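Reticulocyte binding protein (Streptococcus agalactiae COH1, PDB 3FAW) is a cell-wall-anchored pullulanase that probably hydrolyses the alpha-1,6-glucosidic linkages of pullulan and related alpha-glucans. Local coordinates at residues I216-D228 against Q349-K363. Numbering follows the deposited sequence.
Sequences ILDPYAKSLAEWD and QSYFALSGMYSEKPK. With CA (calcium ion), chain B.
F352 lays its ring obliquely against that of Y220, the planes 31° apart, where the loop after strand 212-216 of the CBM48-like beta domain meets a long loop of the catalytic TIM barrel. The junction illustrates how two irregular loops can be joined by side-chain packing and shared water. Y220 is the third residue of a type I turn from D218 to A221; D218 OD1 also accepts the Y220 N-H in an Asx turn. F352 CZ lies 3.4 Å from Y220 CE2, and Y220 CA sits over the face of the F352 ring. K222 runs alongside the phenylalanine; bends at chi2 and chi4 bring its NZ back to Y220 O at 2.6 Å. The tyrosine hydroxyl reaches on to D440 of helix 432-449.

Farther along, A353 CB packs on L224 CG at 3.7 Å. Q349, its CG anti to the backbone N (chi1 -180°), extends its amide over one face of the W227 indole, the two planes 60° apart; S320 supplies its main polar partner. Water bridges the backbones: one molecule donates to P219 O and accepts from Y351 N, and another links K222 O to L354 N. At the far end E226 crosses the aliphatic part of K363, and one water joins E226 OE1 to a calcium ion that K165 and Y202 also bind. K363 O coordinates this calcium directly at 2.3 Å.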
# COMPACT_ATOMS: atom_id res chain seq x y z
N ILE A 216 22.10 12.30 -9.60
CA ILE A 216 20.77 11.69 -9.45
C ILE A 216 20.79 10.15 -9.46
O ILE A 216 21.76 9.53 -9.89
CB ILE A 216 19.75 12.24 -10.51
CG1 ILE A 216 20.07 11.76 -11.93
CG2 ILE A 216 19.70 13.77 -10.47
CD1 ILE A 216 19.51 10.41 -12.30
N LEU A 217 19.69 9.57 -8.99
CA LEU A 217 19.52 8.12 -8.92
C LEU A 217 18.65 7.66 -10.08
O LEU A 217 17.53 8.14 -10.24
CB LEU A 217 18.87 7.71 -7.59
CG LEU A 217 18.36 6.26 -7.46
CD1 LEU A 217 19.47 5.27 -7.79
CD2 LEU A 217 17.79 6.00 -6.06
N ASP A 218 19.18 6.74 -10.89
CA ASP A 218 18.43 6.14 -12.00
C ASP A 218 17.09 5.61 -11.48
O ASP A 218 17.06 4.68 -10.67
CB ASP A 218 19.25 5.01 -12.62
CG ASP A 218 18.65 4.47 -13.91
OD1 ASP A 218 17.54 4.90 -14.30
OD2 ASP A 218 19.29 3.60 -14.53
N PRO A 219 15.96 6.21 -11.92
CA PRO A 219 14.66 5.72 -11.45
C PRO A 219 14.34 4.28 -11.86
O PRO A 219 13.54 3.63 -11.19
CB PRO A 219 13.65 6.71 -12.04
CG PRO A 219 14.36 7.44 -13.09
CD PRO A 219 15.83 7.36 -12.84
N TYR A 220 14.96 3.79 -12.94
CA TYR A 220 14.77 2.42 -13.42
C TYR A 220 15.85 1.46 -12.93
O TYR A 220 16.00 0.36 -13.47
CB TYR A 220 14.72 2.42 -14.96
CG TYR A 220 13.37 2.81 -15.50
CD1 TYR A 220 12.93 4.13 -15.40
CD2 TYR A 220 12.52 1.87 -16.08
CE1 TYR A 220 11.69 4.50 -15.88
CE2 TYR A 220 11.27 2.24 -16.56
CZ TYR A 220 10.86 3.56 -16.46
OH TYR A 220 9.64 3.96 -16.92
N ALA A 221 16.59 1.85 -11.90
CA ALA A 221 17.60 1.00 -11.26
C ALA A 221 16.98 -0.29 -10.70
O ALA A 221 15.99 -0.24 -9.96
CB ALA A 221 18.32 1.77 -10.15
N LYS A 222 17.58 -1.43 -11.04
CA LYS A 222 17.08 -2.74 -10.63
C LYS A 222 17.68 -3.22 -9.31
O LYS A 222 17.18 -4.16 -8.70
CB LYS A 222 17.34 -3.78 -11.73
CG LYS A 222 16.75 -3.43 -13.10
CD LYS A 222 15.23 -3.23 -13.05
CE LYS A 222 14.66 -2.88 -14.42
NZ LYS A 222 15.17 -1.58 -14.93
N SER A 223 18.77 -2.58 -8.89
CA SER A 223 19.32 -2.78 -7.54
C SER A 223 20.17 -1.58 -7.14
O SER A 223 20.34 -0.63 -7.92
CB SER A 223 20.12 -4.09 -7.43
OG SER A 223 20.32 -4.45 -6.07
N LEU A 224 20.70 -1.62 -5.91
CA LEU A 224 21.42 -0.49 -5.33
C LEU A 224 22.59 -0.94 -4.46
O LEU A 224 22.64 -2.09 -4.02
CB LEU A 224 20.48 0.35 -4.46
CG LEU A 224 19.15 0.86 -5.02
CD1 LEU A 224 18.27 1.36 -3.87
CD2 LEU A 224 19.35 1.95 -6.06
N ALA A 225 23.51 -0.01 -4.20
CA ALA A 225 24.55 -0.20 -3.19
C ALA A 225 23.92 -0.16 -1.81
O ALA A 225 22.88 0.46 -1.62
CB ALA A 225 25.61 0.89 -3.32
N GLU A 226 24.55 -0.84 -0.85
CA GLU A 226 24.10 -0.79 0.55
C GLU A 226 23.90 0.67 0.96
O GLU A 226 24.73 1.52 0.66
CB GLU A 226 25.07 -1.52 1.50
CG GLU A 226 26.45 -0.87 1.72
CD GLU A 226 27.37 -0.92 0.50
OE1 GLU A 226 27.08 -1.65 -0.47
OE2 GLU A 226 28.40 -0.22 0.52
N TRP A 227 22.77 0.94 1.61
CA TRP A 227 22.31 2.32 1.84
C TRP A 227 22.21 2.65 3.33
O TRP A 227 21.63 1.90 4.12
CB TRP A 227 20.97 2.53 1.13
CG TRP A 227 20.30 3.85 1.39
CD1 TRP A 227 19.05 4.04 1.91
CD2 TRP A 227 20.83 5.16 1.14
NE1 TRP A 227 18.78 5.38 2.01
CE2 TRP A 227 19.85 6.09 1.54
CE3 TRP A 227 22.04 5.64 0.63
CZ2 TRP A 227 20.03 7.47 1.44
CZ3 TRP A 227 22.23 7.01 0.53
CH2 TRP A 227 21.23 7.91 0.93
N ASP A 228 22.80 3.79 3.69
CA ASP A 228 22.71 4.34 5.03
C ASP A 228 22.46 5.84 4.89
O ASP A 228 23.36 6.57 4.50
CB ASP A 228 24.00 4.07 5.81
CG ASP A 228 24.00 4.69 7.21
OD1 ASP A 228 22.93 5.11 7.69
OD2 ASP A 228 25.09 4.75 7.82
N GLN A 349 12.26 5.45 -2.08
CA GLN A 349 13.44 5.89 -2.81
C GLN A 349 13.46 5.32 -4.24
O GLN A 349 13.81 6.03 -5.19
CB GLN A 349 14.70 5.47 -2.05
CG GLN A 349 15.99 5.88 -2.73
CD GLN A 349 17.19 5.73 -1.84
OE1 GLN A 349 18.03 6.75 -1.83
NE2 GLN A 349 17.37 4.71 -1.17
N SER A 350 13.10 4.05 -4.39
CA SER A 350 13.03 3.41 -5.71
C SER A 350 11.73 2.63 -5.88
O SER A 350 11.15 2.15 -4.90
CB SER A 350 14.23 2.49 -5.94
OG SER A 350 14.23 1.95 -7.26
N TYR A 351 11.28 2.50 -7.13
CA TYR A 351 10.08 1.74 -7.47
C TYR A 351 10.40 0.43 -8.20
O TYR A 351 9.50 -0.37 -8.44
CB TYR A 351 9.12 2.61 -8.30
CG TYR A 351 8.52 3.75 -7.50
CD1 TYR A 351 7.83 3.51 -6.32
CD2 TYR A 351 8.66 5.07 -7.92
CE1 TYR A 351 7.29 4.53 -5.57
CE2 TYR A 351 8.12 6.12 -7.17
CZ TYR A 351 7.44 5.84 -6.00
OH TYR A 351 6.90 6.86 -5.25
N PHE A 352 11.67 0.23 -8.53
CA PHE A 352 12.17 -1.01 -9.15
C PHE A 352 13.15 -1.76 -8.26
O PHE A 352 13.15 -2.99 -8.21
CB PHE A 352 12.90 -0.69 -10.46
CG PHE A 352 12.01 -0.19 -11.56
CD1 PHE A 352 11.57 -1.05 -12.55
CD2 PHE A 352 11.66 1.15 -11.63
CE1 PHE A 352 10.76 -0.59 -13.58
CE2 PHE A 352 10.85 1.62 -12.65
CZ PHE A 352 10.40 0.74 -13.63
N ALA A 353 14.02 -1.01 -7.58
CA ALA A 353 15.09 -1.58 -6.76
C ALA A 353 14.61 -1.92 -5.34
O ALA A 353 14.02 -1.09 -4.66
CB ALA A 353 16.28 -0.64 -6.71
N LEU A 354 14.90 -3.15 -4.92
CA LEU A 354 14.51 -3.65 -3.60
C LEU A 354 15.33 -3.01 -2.50
O LEU A 354 16.45 -2.55 -2.73
CB LEU A 354 14.70 -5.18 -3.52
CG LEU A 354 13.84 -6.03 -4.46
CD1 LEU A 354 14.23 -7.51 -4.40
CD2 LEU A 354 12.37 -5.85 -4.16
N SER A 355 14.76 -2.97 -1.30
CA SER A 355 15.47 -2.52 -0.11
C SER A 355 16.55 -3.54 0.24
O SER A 355 16.37 -4.74 0.08
CB SER A 355 14.49 -2.37 1.06
OG SER A 355 15.16 -1.96 2.24
N GLY A 356 17.69 -3.04 0.72
CA GLY A 356 18.74 -3.89 1.25
C GLY A 356 18.52 -4.32 2.70
O GLY A 356 19.27 -5.13 3.22
N MET A 357 17.49 -3.77 3.35
CA MET A 357 17.22 -4.06 4.77
C MET A 357 16.86 -5.53 5.05
O MET A 357 17.14 -6.04 6.14
CB MET A 357 16.08 -3.16 5.28
CG MET A 357 15.93 -3.10 6.81
SD MET A 357 17.34 -2.32 7.64
CE MET A 357 18.26 -3.76 8.19
N TYR A 358 16.25 -6.19 4.07
CA TYR A 358 15.78 -7.57 4.24
C TYR A 358 16.69 -8.59 3.58
O TYR A 358 16.33 -9.77 3.46
CB TYR A 358 14.34 -7.68 3.71
CG TYR A 358 13.47 -6.58 4.25
CD1 TYR A 358 13.42 -6.30 5.61
CD2 TYR A 358 12.70 -5.78 3.39
CE1 TYR A 358 12.63 -5.29 6.12
CE2 TYR A 358 11.90 -4.76 3.89
CZ TYR A 358 11.88 -4.52 5.26
OH TYR A 358 11.10 -3.52 5.77
N SER A 359 17.89 -8.15 3.21
CA SER A 359 18.90 -9.00 2.60
C SER A 359 19.96 -9.38 3.63
O SER A 359 20.36 -8.56 4.46
CB SER A 359 19.56 -8.28 1.42
OG SER A 359 20.67 -9.00 0.92
N GLU A 360 20.42 -10.63 3.56
CA GLU A 360 21.53 -11.08 4.40
C GLU A 360 22.86 -10.47 3.94
O GLU A 360 23.78 -10.32 4.75
CB GLU A 360 21.60 -12.60 4.42
CG GLU A 360 20.44 -13.23 5.19
CD GLU A 360 20.64 -14.71 5.42
OE1 GLU A 360 20.78 -15.45 4.42
OE2 GLU A 360 20.64 -15.14 6.59
N LYS A 361 22.94 -10.10 2.67
CA LYS A 361 24.16 -9.54 2.08
C LYS A 361 23.88 -8.23 1.33
O LYS A 361 23.97 -8.20 0.10
CB LYS A 361 24.80 -10.57 1.15
CG LYS A 361 25.19 -11.86 1.83
CD LYS A 361 26.00 -12.76 0.92
CE LYS A 361 27.48 -12.36 0.90
NZ LYS A 361 28.30 -13.30 0.08
N PRO A 362 23.56 -7.15 2.06
CA PRO A 362 23.20 -5.87 1.42
C PRO A 362 24.29 -5.26 0.52
O PRO A 362 23.97 -4.49 -0.40
CB PRO A 362 22.89 -4.95 2.61
CG PRO A 362 23.53 -5.60 3.80
CD PRO A 362 23.52 -7.07 3.53
N LYS A 363 25.55 -5.59 0.77
CA LYS A 363 26.67 -5.10 -0.04
C LYS A 363 26.79 -5.80 -1.40
O LYS A 363 27.53 -5.34 -2.26
CB LYS A 363 27.98 -5.19 0.75
CG LYS A 363 28.06 -4.17 1.89
CD LYS A 363 28.96 -4.61 3.03
CE LYS A 363 30.41 -4.59 2.65
NZ LYS A 363 31.30 -4.87 3.82
CA CA B . 29.37 -4.48 -3.25
O HOH W 1 15.66 4.04 -8.44
O HOH W 2 12.16 4.39 -8.91
O HOH W 3 16.77 -5.00 -6.16
O HOH W 4 14.76 -5.22 -8.65
O HOH W 5 29.66 -2.56 -1.84
O HOH W 6 30.99 -5.24 -1.57
O HOH W 7 30.00 -6.74 -4.01
O HOH W 8 28.77 -4.87 -5.66